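Local coordinates for protein putative glutathione S-transferase (Sinorhizobium meliloti, PDB 4MDC) that probably transfers glutathione to electrophilic substrates as a homodimeric glutathione transferase, at residues V241-V244 and S245-D249. Numbering follows the deposited sequence.
Sequences VTPV and SHYAD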
loop_
_atom_site.group_PDB
_atom_site.type_symbol
_atom_site.label_atom_id
_atom_site.label_comp_id
_atom_site.label_asym_id
_atom_site.label_seq_id
_atom_site.Cartn_x
_atom_site.Cartn_y
_atom_site.Cartn_z
ATOM N N VAL B 241 -9.623 8.115 -25.886
ATOM C CA VAL B 241 -9.861 9.270 -25.011
ATOM C C VAL B 241 -8.904 10.373 -25.346
ATOM O O VAL B 241 -7.690 10.238 -25.147
ATOM C CB VAL B 241 -9.694 8.908 -23.501
ATOM C CG1 VAL B 241 -10.144 10.054 -22.593
ATOM C CG2 VAL B 241 -10.484 7.643 -23.207
ATOM N N THR B 242 -9.461 11.508 -25.691
ATOM C CA THR B 242 -8.711 12.699 -25.989
ATOM C C THR B 242 -8.403 13.472 -24.727
ATOM O O THR B 242 -9.310 13.737 -23.954
ATOM C CB THR B 242 -9.562 13.561 -26.936
ATOM O OG1 THR B 242 -9.913 12.696 -27.993
ATOM C CG2 THR B 242 -8.821 14.782 -27.461
ATOM N N PRO B 243 -7.155 13.885 -24.562
ATOM C CA PRO B 243 -6.866 14.654 -23.356
ATOM C C PRO B 243 -7.468 16.053 -23.424
ATOM O O PRO B 243 -7.716 16.575 -24.500
ATOM C CB PRO B 243 -5.344 14.752 -23.380
ATOM C CG PRO B 243 -4.984 14.668 -24.830
ATOM C CD PRO B 243 -5.981 13.727 -25.426
ATOM N N VAL B 244 -7.564 16.689 -22.258
ATOM C CA VAL B 244 -7.909 18.122 -22.188
ATOM C C VAL B 244 -6.841 18.945 -22.958
ATOM O O VAL B 244 -5.685 18.547 -23.048
ATOM C CB VAL B 244 -8.036 18.561 -20.707
ATOM C CG1 VAL B 244 -6.693 18.748 -20.021
ATOM C CG2 VAL B 244 -8.900 19.778 -20.565
ATOM N N SER B 245 -7.260 20.058 -23.560
ATOM C CA SER B 245 -6.420 20.793 -24.512
ATOM C C SER B 245 -5.104 21.290 -23.909
ATOM O O SER B 245 -4.098 21.287 -24.587
ATOM C CB SER B 245 -7.195 21.959 -25.191
ATOM O OG SER B 245 -7.552 22.912 -24.206
ATOM N N HIS B 246 -5.094 21.663 -22.613
ATOM C CA HIS B 246 -3.866 22.145 -21.967
ATOM C C HIS B 246 -2.924 21.029 -21.468
ATOM O O HIS B 246 -1.856 21.313 -20.893
ATOM C CB HIS B 246 -4.188 23.047 -20.770
ATOM C CG HIS B 246 -4.801 22.319 -19.610
ATOM N ND1 HIS B 246 -6.152 22.358 -19.345
ATOM C CD2 HIS B 246 -4.249 21.569 -18.615
ATOM C CE1 HIS B 246 -6.415 21.649 -18.256
ATOM N NE2 HIS B 246 -5.279 21.153 -17.802
ATOM N N TYR B 247 -3.314 19.775 -21.686
ATOM C CA TYR B 247 -2.587 18.648 -21.066
ATOM C C TYR B 247 -1.080 18.663 -21.288
ATOM O O TYR B 247 -0.285 18.475 -20.352
ATOM C CB TYR B 247 -3.166 17.309 -21.548
ATOM C CG TYR B 247 -2.388 16.107 -21.044
ATOM C CD1 TYR B 247 -2.348 15.782 -19.684
ATOM C CD2 TYR B 247 -1.643 15.350 -21.922
ATOM C CE1 TYR B 247 -1.583 14.713 -19.243
ATOM C CE2 TYR B 247 -0.932 14.238 -21.512
ATOM C CZ TYR B 247 -0.875 13.946 -20.142
ATOM O OH TYR B 247 -0.141 12.870 -19.813
ATOM N N ALA B 248 -0.671 18.834 -22.554
ATOM C CA ALA B 248 0.727 18.801 -22.901
ATOM C C ALA B 248 1.411 20.169 -22.830
ATOM O O ALA B 248 2.600 20.263 -23.108
ATOM C CB ALA B 248 0.921 18.186 -24.285
ATOM N N ASP B 249 0.677 21.223 -22.502
ATOM C CA ASP B 249 1.172 22.622 -22.566
ATOM C C ASP B 249 2.027 22.937 -21.338
ATOM O O ASP B 249 1.560 22.749 -20.202
ATOM C CB ASP B 249 -0.052 23.529 -22.632
ATOM C CG ASP B 249 0.256 24.979 -23.007
ATOM O OD1 ASP B 249 1.441 25.372 -23.026
ATOM O OD2 ASP B 249 -0.731 25.725 -23.275
#
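Val244 and Tyr247 close a type I beta turn in the C-terminal tail, on the surface of the chain beyond helix 231-235. The turn is held by Tyr247 N donating to Val244 O at 3.0 Å. Val244 also reaches the imidazole two residues on: its CG1 lies over one face of the His246 ring, 3.6 Å from the centroid and leaning toward CE1, a CH-pi contact. That methyl sits between the backbone N and carbonyl carbon of Val244 (chi1 77°), which turns it toward the ring. His246 NE2 is hydrogen-bonded to Asp204 OD1 in helix 191-205, which fixes the ring's far end. Replacing the imidazole with an alanine side chain is likely to strip the aromatic face from Val244 CG1 and deprive Asp204 of this partner. Pro243 CB packs 3.8 Å from Tyr247 CB. The buried tyrosine ring, placed by a chi1 of 175°, runs inward to an edge-to-face contact with Tyr205, and its OH bonds to Leu233 O and Arg36 NH1. A second type I turn follows, closed by Asp249 N to His246 O. Two overlapping beta turns thus shape a tail whose side chains join it to the helical C-terminal domain and, through Arg36, to the thioredoxin-like N-terminal domain of the glutathione transferase fold.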